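Local coordinates for protein uricase (PDB 4R8X) that catalyses, as a urate oxidase, the oxidation of urate to 5-hydroxyisourate, the first step on the way from urate to allantoin in purine breakdown, at residues 25-36 with 224-234; 244-252 with 264-272. All coordinates share one frame; numbering follows the deposited sequence.

Contact 1 of 2, residues 25-36 with 224-234; sequences LKQIPESNFTEK and AAEQVRDIAAS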
# COMPACT_ATOMS: atom_id res chain seq x y z
N LEU D 25 1.24 4.31 -36.27
CA LEU D 25 2.55 4.18 -35.66
C LEU D 25 3.49 3.38 -36.57
O LEU D 25 3.03 2.69 -37.49
CB LEU D 25 2.43 3.53 -34.28
CG LEU D 25 1.53 4.29 -33.30
CD1 LEU D 25 1.27 3.47 -32.03
CD2 LEU D 25 2.14 5.65 -32.96
N LYS D 26 4.79 3.48 -36.32
CA LYS D 26 5.77 2.76 -37.13
C LYS D 26 5.66 1.26 -36.86
O LYS D 26 5.62 0.83 -35.71
CB LYS D 26 7.18 3.25 -36.79
CG LYS D 26 8.30 2.62 -37.60
CD LYS D 26 9.65 2.99 -37.03
CE LYS D 26 10.74 2.97 -38.08
NZ LYS D 26 10.59 4.11 -39.02
N GLN D 27 5.62 0.46 -37.92
CA GLN D 27 5.63 -0.99 -37.78
C GLN D 27 7.03 -1.47 -37.43
O GLN D 27 8.01 -1.06 -38.07
CB GLN D 27 5.13 -1.67 -39.05
CG GLN D 27 3.66 -1.41 -39.35
CD GLN D 27 3.05 -2.45 -40.26
OE1 GLN D 27 1.90 -2.85 -40.09
NE2 GLN D 27 3.83 -2.92 -41.24
N ILE D 28 7.13 -2.31 -36.40
CA ILE D 28 8.41 -2.89 -36.00
C ILE D 28 8.24 -4.39 -35.76
O ILE D 28 7.14 -4.84 -35.43
CB ILE D 28 9.00 -2.21 -34.74
CG1 ILE D 28 8.09 -2.36 -33.52
CG2 ILE D 28 9.30 -0.73 -35.02
CD1 ILE D 28 8.72 -1.89 -32.24
N PRO D 29 9.33 -5.17 -35.91
CA PRO D 29 9.26 -6.63 -35.76
C PRO D 29 8.89 -7.08 -34.35
O PRO D 29 8.33 -8.17 -34.18
CB PRO D 29 10.68 -7.09 -36.09
CG PRO D 29 11.26 -6.01 -36.91
CD PRO D 29 10.65 -4.73 -36.41
N GLU D 30 9.20 -6.26 -33.35
CA GLU D 30 8.99 -6.65 -31.95
C GLU D 30 7.56 -6.49 -31.44
O GLU D 30 7.26 -6.88 -30.31
CB GLU D 30 9.93 -5.85 -31.04
CG GLU D 30 11.41 -6.22 -31.15
CD GLU D 30 12.09 -5.62 -32.37
OE1 GLU D 30 11.53 -4.67 -32.98
OE2 GLU D 30 13.18 -6.11 -32.72
N SER D 31 6.69 -5.90 -32.25
CA SER D 31 5.39 -5.44 -31.76
C SER D 31 4.29 -5.49 -32.81
O SER D 31 4.54 -5.30 -34.00
CB SER D 31 5.51 -4.00 -31.23
OG SER D 31 4.31 -3.53 -30.65
N ASN D 32 3.06 -5.74 -32.36
CA ASN D 32 1.87 -5.61 -33.19
C ASN D 32 1.10 -4.34 -32.89
O ASN D 32 0.05 -4.09 -33.48
CB ASN D 32 0.94 -6.81 -32.99
CG ASN D 32 1.31 -7.99 -33.85
OD1 ASN D 32 1.89 -7.82 -34.93
ND2 ASN D 32 0.97 -9.19 -33.40
N PHE D 33 1.61 -3.53 -31.97
CA PHE D 33 0.89 -2.34 -31.51
C PHE D 33 1.09 -1.21 -32.50
O PHE D 33 2.17 -0.65 -32.58
CB PHE D 33 1.41 -1.91 -30.13
CG PHE D 33 0.54 -0.90 -29.44
CD1 PHE D 33 -0.50 -1.31 -28.62
CD2 PHE D 33 0.77 0.46 -29.60
CE1 PHE D 33 -1.31 -0.38 -27.98
CE2 PHE D 33 -0.04 1.39 -28.96
CZ PHE D 33 -1.07 0.97 -28.15
N THR D 34 0.04 -0.86 -33.24
CA THR D 34 0.16 0.22 -34.22
C THR D 34 -0.89 1.31 -34.06
O THR D 34 -0.87 2.30 -34.78
CB THR D 34 0.13 -0.30 -35.68
OG1 THR D 34 -1.06 -1.07 -35.90
CG2 THR D 34 1.37 -1.16 -35.96
N GLU D 35 -1.81 1.13 -33.11
CA GLU D 35 -2.81 2.14 -32.84
C GLU D 35 -3.29 2.05 -31.40
O GLU D 35 -3.30 0.97 -30.81
CB GLU D 35 -4.00 2.03 -33.79
CG GLU D 35 -4.82 0.76 -33.65
CD GLU D 35 -6.04 0.72 -34.56
OE1 GLU D 35 -6.69 -0.35 -34.62
OE2 GLU D 35 -6.35 1.74 -35.21
N LYS D 36 -3.67 3.19 -30.84
CA LYS D 36 -4.22 3.22 -29.50
C LYS D 36 -5.53 3.97 -29.59
O LYS D 36 -5.55 5.17 -29.85
CB LYS D 36 -3.24 3.91 -28.55
CG LYS D 36 -3.61 3.84 -27.07
CD LYS D 36 -2.43 4.23 -26.18
CE LYS D 36 -2.78 4.12 -24.71
NZ LYS D 36 -1.58 4.30 -23.84
N ALA D 224 5.27 5.01 -29.27
CA ALA D 224 4.31 4.57 -28.26
C ALA D 224 5.01 3.73 -27.19
O ALA D 224 5.80 2.83 -27.52
CB ALA D 224 3.18 3.78 -28.90
N ALA D 225 4.74 4.05 -25.93
CA ALA D 225 5.32 3.30 -24.80
C ALA D 225 5.05 1.80 -24.93
O ALA D 225 5.87 0.99 -24.54
CB ALA D 225 4.80 3.83 -23.46
N GLU D 226 3.91 1.44 -25.50
CA GLU D 226 3.56 0.03 -25.69
C GLU D 226 4.53 -0.66 -26.64
O GLU D 226 4.82 -1.85 -26.47
CB GLU D 226 2.13 -0.10 -26.20
CG GLU D 226 1.07 0.22 -25.15
CD GLU D 226 0.71 1.70 -25.06
OE1 GLU D 226 -0.26 2.01 -24.34
OE2 GLU D 226 1.38 2.55 -25.68
N GLN D 227 5.01 0.07 -27.63
CA GLN D 227 6.00 -0.48 -28.56
C GLN D 227 7.31 -0.75 -27.84
O GLN D 227 7.97 -1.77 -28.05
CB GLN D 227 6.24 0.46 -29.73
CG GLN D 227 5.04 0.66 -30.60
CD GLN D 227 5.33 1.61 -31.74
OE1 GLN D 227 5.47 2.82 -31.54
NE2 GLN D 227 5.43 1.07 -32.95
N VAL D 228 7.69 0.18 -26.97
CA VAL D 228 8.91 0.06 -26.19
C VAL D 228 8.81 -1.12 -25.23
O VAL D 228 9.76 -1.90 -25.10
CB VAL D 228 9.20 1.38 -25.44
CG1 VAL D 228 10.34 1.20 -24.47
CG2 VAL D 228 9.54 2.50 -26.45
N ARG D 229 7.66 -1.27 -24.59
CA ARG D 229 7.39 -2.41 -23.72
C ARG D 229 7.55 -3.72 -24.50
O ARG D 229 8.16 -4.68 -24.03
CB ARG D 229 5.98 -2.28 -23.13
CG ARG D 229 5.55 -3.35 -22.13
CD ARG D 229 4.84 -4.52 -22.81
NE ARG D 229 3.84 -4.06 -23.78
CZ ARG D 229 2.63 -3.61 -23.46
NH1 ARG D 229 2.26 -3.55 -22.19
NH2 ARG D 229 1.79 -3.22 -24.41
N ASP D 230 6.99 -3.77 -25.71
CA ASP D 230 7.10 -4.95 -26.55
C ASP D 230 8.54 -5.23 -26.98
O ASP D 230 8.93 -6.40 -27.07
CB ASP D 230 6.19 -4.84 -27.77
CG ASP D 230 4.72 -4.93 -27.42
OD1 ASP D 230 4.39 -5.36 -26.29
OD2 ASP D 230 3.89 -4.56 -28.28
N ILE D 231 9.33 -4.19 -27.24
CA ILE D 231 10.74 -4.39 -27.55
C ILE D 231 11.45 -5.00 -26.33
O ILE D 231 12.18 -5.99 -26.45
CB ILE D 231 11.44 -3.10 -27.98
CG1 ILE D 231 10.92 -2.64 -29.34
CG2 ILE D 231 12.96 -3.30 -28.04
CD1 ILE D 231 11.40 -1.26 -29.72
N ALA D 232 11.24 -4.41 -25.17
CA ALA D 232 11.83 -4.94 -23.93
C ALA D 232 11.51 -6.42 -23.71
O ALA D 232 12.40 -7.21 -23.41
CB ALA D 232 11.36 -4.12 -22.74
N ALA D 233 10.24 -6.79 -23.86
CA ALA D 233 9.83 -8.17 -23.65
C ALA D 233 10.49 -9.09 -24.67
O ALA D 233 10.93 -10.19 -24.33
CB ALA D 233 8.33 -8.28 -23.72
N SER D 234 10.55 -8.63 -25.92
CA SER D 234 11.10 -9.43 -27.02
C SER D 234 12.59 -9.67 -26.84
O SER D 234 13.08 -10.78 -27.05
CB SER D 234 10.82 -8.75 -28.36
OG SER D 234 9.43 -8.68 -28.61
O HOH W 1 5.90 4.47 -33.80
O HOH W 2 2.87 -6.97 -29.72
O HOH W 3 4.50 -1.45 -33.38
O HOH W 4 1.12 5.33 -25.56

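Contact 2 of 2, residues 244-252 with 264-272; sequences IQHLIYHIG and EVNFGTNNR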
# COMPACT_ATOMS: atom_id res chain seq x y z
N ILE D 244 21.46 -8.21 -15.60
CA ILE D 244 20.46 -7.19 -15.89
C ILE D 244 21.14 -6.02 -16.59
O ILE D 244 20.58 -5.43 -17.51
CB ILE D 244 19.75 -6.72 -14.62
CG1 ILE D 244 18.96 -7.87 -14.01
CG2 ILE D 244 18.81 -5.57 -14.93
CD1 ILE D 244 18.31 -7.50 -12.72
N GLN D 245 22.36 -5.69 -16.14
CA GLN D 245 23.15 -4.63 -16.76
C GLN D 245 23.28 -4.86 -18.26
O GLN D 245 22.99 -3.98 -19.06
CB GLN D 245 24.55 -4.55 -16.14
CG GLN D 245 24.59 -3.98 -14.74
CD GLN D 245 24.47 -5.03 -13.65
OE1 GLN D 245 23.77 -6.04 -13.81
NE2 GLN D 245 25.16 -4.80 -12.53
N HIS D 246 23.72 -6.07 -18.61
CA HIS D 246 23.88 -6.47 -20.00
C HIS D 246 22.54 -6.44 -20.75
O HIS D 246 22.45 -5.93 -21.86
CB HIS D 246 24.52 -7.86 -20.02
CG HIS D 246 24.66 -8.45 -21.39
ND1 HIS D 246 24.00 -9.59 -21.78
CD2 HIS D 246 25.41 -8.07 -22.45
CE1 HIS D 246 24.33 -9.89 -23.02
NE2 HIS D 246 25.18 -8.98 -23.45
N LEU D 247 21.50 -6.97 -20.12
CA LEU D 247 20.17 -6.98 -20.73
C LEU D 247 19.67 -5.59 -21.12
O LEU D 247 19.22 -5.38 -22.26
CB LEU D 247 19.17 -7.65 -19.80
CG LEU D 247 17.70 -7.57 -20.20
CD1 LEU D 247 17.47 -8.31 -21.52
CD2 LEU D 247 16.84 -8.14 -19.10
N ILE D 248 19.76 -4.63 -20.21
CA ILE D 248 19.18 -3.33 -20.48
C ILE D 248 20.00 -2.56 -21.52
O ILE D 248 19.44 -1.75 -22.26
CB ILE D 248 18.92 -2.49 -19.20
CG1 ILE D 248 20.21 -2.24 -18.41
CG2 ILE D 248 17.89 -3.20 -18.32
CD1 ILE D 248 19.99 -1.30 -17.24
N TYR D 249 21.29 -2.85 -21.59
CA TYR D 249 22.09 -2.26 -22.66
C TYR D 249 21.51 -2.67 -24.02
O TYR D 249 21.29 -1.83 -24.90
CB TYR D 249 23.55 -2.71 -22.56
CG TYR D 249 24.47 -2.11 -23.61
CD1 TYR D 249 24.61 -0.74 -23.75
CD2 TYR D 249 25.21 -2.94 -24.45
CE1 TYR D 249 25.45 -0.20 -24.71
CE2 TYR D 249 26.06 -2.40 -25.41
CZ TYR D 249 26.17 -1.04 -25.53
OH TYR D 249 27.01 -0.49 -26.48
N HIS D 250 21.23 -3.96 -24.17
CA HIS D 250 20.68 -4.48 -25.41
C HIS D 250 19.24 -4.06 -25.68
O HIS D 250 18.87 -3.84 -26.83
CB HIS D 250 20.86 -5.99 -25.48
CG HIS D 250 22.27 -6.39 -25.80
ND1 HIS D 250 22.66 -6.72 -27.08
CD2 HIS D 250 23.38 -6.43 -25.04
CE1 HIS D 250 23.95 -7.00 -27.08
NE2 HIS D 250 24.42 -6.81 -25.85
N ILE D 251 18.43 -3.95 -24.64
CA ILE D 251 17.10 -3.41 -24.83
C ILE D 251 17.21 -1.97 -25.35
O ILE D 251 16.52 -1.59 -26.30
CB ILE D 251 16.28 -3.45 -23.53
CG1 ILE D 251 15.98 -4.91 -23.13
CG2 ILE D 251 14.99 -2.65 -23.70
CD1 ILE D 251 15.35 -5.07 -21.74
N GLY D 252 18.10 -1.20 -24.73
CA GLY D 252 18.30 0.18 -25.14
C GLY D 252 18.77 0.31 -26.57
O GLY D 252 18.25 1.14 -27.32
N GLU D 264 18.16 9.14 -26.70
CA GLU D 264 18.56 8.29 -25.60
C GLU D 264 17.41 7.49 -25.03
O GLU D 264 16.24 7.88 -25.14
CB GLU D 264 19.22 9.11 -24.48
CG GLU D 264 18.24 9.89 -23.61
CD GLU D 264 18.81 10.27 -22.24
OE1 GLU D 264 18.25 9.83 -21.21
OE2 GLU D 264 19.80 11.02 -22.19
N VAL D 265 17.76 6.37 -24.42
CA VAL D 265 16.83 5.56 -23.65
C VAL D 265 17.42 5.37 -22.27
O VAL D 265 18.60 5.06 -22.13
CB VAL D 265 16.62 4.18 -24.32
CG1 VAL D 265 15.68 3.33 -23.48
CG2 VAL D 265 16.06 4.36 -25.73
N ASN D 266 16.61 5.53 -21.23
CA ASN D 266 17.11 5.40 -19.87
C ASN D 266 16.35 4.32 -19.11
O ASN D 266 15.19 4.01 -19.44
CB ASN D 266 17.08 6.74 -19.12
CG ASN D 266 15.75 7.45 -19.26
OD1 ASN D 266 14.75 7.03 -18.69
ND2 ASN D 266 15.74 8.54 -20.03
N PHE D 267 17.00 3.73 -18.12
CA PHE D 267 16.45 2.60 -17.39
C PHE D 267 16.59 2.79 -15.90
O PHE D 267 17.61 3.30 -15.43
CB PHE D 267 17.19 1.31 -17.76
CG PHE D 267 17.00 0.88 -19.17
CD1 PHE D 267 17.84 1.35 -20.17
CD2 PHE D 267 15.99 0.00 -19.50
CE1 PHE D 267 17.66 0.94 -21.48
CE2 PHE D 267 15.81 -0.41 -20.81
CZ PHE D 267 16.65 0.05 -21.80
N GLY D 268 15.55 2.36 -15.18
CA GLY D 268 15.63 2.11 -13.76
C GLY D 268 15.10 0.70 -13.55
O GLY D 268 14.00 0.39 -14.01
N THR D 269 15.87 -0.16 -12.90
CA THR D 269 15.49 -1.56 -12.73
C THR D 269 15.41 -1.99 -11.28
O THR D 269 15.94 -1.34 -10.39
CB THR D 269 16.56 -2.49 -13.31
OG1 THR D 269 17.67 -2.54 -12.41
CG2 THR D 269 17.03 -2.00 -14.65
N ASN D 270 14.73 -3.12 -11.05
CA ASN D 270 14.90 -3.91 -9.84
C ASN D 270 15.20 -5.34 -10.25
O ASN D 270 14.57 -5.87 -11.18
CB ASN D 270 13.60 -4.02 -9.02
CG ASN D 270 13.22 -2.75 -8.28
OD1 ASN D 270 12.22 -2.76 -7.56
ND2 ASN D 270 13.98 -1.67 -8.45
N ASN D 271 16.11 -5.98 -9.54
CA ASN D 271 16.23 -7.43 -9.56
C ASN D 271 15.36 -8.00 -8.43
O ASN D 271 15.62 -7.74 -7.25
CB ASN D 271 17.68 -7.87 -9.36
CG ASN D 271 17.89 -9.34 -9.65
OD1 ASN D 271 16.97 -10.15 -9.50
ND2 ASN D 271 19.09 -9.71 -10.07
N ARG D 272 14.33 -8.76 -8.81
CA ARG D 272 13.37 -9.29 -7.84
C ARG D 272 13.38 -10.82 -7.78
O ARG D 272 12.43 -11.46 -7.31
CB ARG D 272 11.97 -8.77 -8.18
CG ARG D 272 11.82 -7.28 -7.94
CD ARG D 272 11.75 -6.99 -6.45
NE ARG D 272 11.67 -5.55 -6.19
CZ ARG D 272 11.53 -5.03 -4.98
NH1 ARG D 272 11.48 -5.83 -3.92
NH2 ARG D 272 11.45 -3.72 -4.81

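Contact 1 of 2, residues 25-36 with 224-234
Phe33 lays one face of its ring against the side chain of Glu226: Glu226 CB sits 3.5 Å from the ring centroid, 5° off the ring normal, in a CH-pi contact. Bent at chi2 (87°), the glutamate then runs on over the ring, its carboxylate stacked within 6° of the ring plane. From there Glu226 OE1 uses its syn lone pair to take the salt bridge from Lys36 NZ at 2.7 Å, a reach that suits a long, extended lysine; Glu115 is a second partner of this ammonium. With an alanine in place of Phe33, the methylenes of Glu226 would probably lose their aromatic cover and the carboxylate be freer to swing from Lys36. One turn on from Glu226, Asp230 OD2 accepts on its anti lone pair from Ser31 OG at 2.6 Å. That hydroxyl in turn accepts from Phe33 N (3.0 Å), closing an ST turn that starts at Ser31, the last residue of the type I turn from Ile28, so a small two-way residue joins loop to helix. The loop, linking strands 22-23 and 35-36, lies along the first turns of helix 225-238, whose N-cap is Ala224. Gln227, with an extended chain, enters the loop's bend: its NE2 gives Lys26 O a weak bond and meets a water that donates to Phe33 O, while its OE1 accepts from Ala224 N at 3.2 Å. Apolar contacts flank these links, with Ile28 CD1 3.7 Å from Ile231 CG1, the side chains crossing at about a right angle, and Leu25 CD1 3.7 Å from Ala224 CB.

Contact 2 of 2, residues 244-252 with 264-272
Helix 244-252 runs nearly antiparallel to strand 264-271, their axes 9.0 Å apart at closest approach and 151° between their directions, and the chain draws nearest where Gly252 passes Val265. Phe267, burying the most surface here, carries the packing from the strand. Its ring turns one face to Ile248, whose CB stands 3.9 Å from the ring centroid and 11° off the normal, a CH-pi contact, while Ile251 CG2 lies at the ring edge, 3.7 Å from Phe267 CZ. Gly252 suits its place for want of a side chain: a beta carbon there would press on Phe267 CE1, whereas the bare Gly252 CA lies in the ring plane at its edge. Ile248 holds CG1 between the backbone N and carbonyl carbon (chi1 60°), which leaves both CG2 and CD1 about 4.0 Å from Thr269 CG2. This is helix-on-sheet packing of the uricase T-fold (tunnelling fold), the helix covering one face of an antiparallel sheet whose strands 198-208 and 296-304 flank this one. Thr269 faces both ways, its methyl meeting the isoleucines and its OG1 bonded to Gln299. Toward the N-terminal end of the helix, Ile244 CD1 meets Asn271 CB at 3.4 Å and lies beside ND2, with Asn271 OD1 bonded to Thr273. Asn271 and Gln245 are predicted to bind urate, so this end probably borders the active site. Phe58 of a neighbouring subunit packs on Gln245 and Ile248.

Overall arrangement
From the N terminus, the chain leaves strand 22-23 and makes the loop 25-36; 187 residues later, after most of the long antiparallel sheet, helix 225-238 returns to cover that loop and closes contact 1. Helix 244-258 follows directly, and after its end and a short turn, strand 262-271 runs back along it and closes contact 2. The two contacts are therefore in series, neither nested nor crossed: one joins the two halves of the chain over a long range, the other is a local helix-to-strand return. Their centres lie about 17 Å apart, and the consecutive helices meet where Ala232 CA packs 3.9 Å from Ile251 CG2, so that the loop 25-36, the two helices and the sheet are tied in turn.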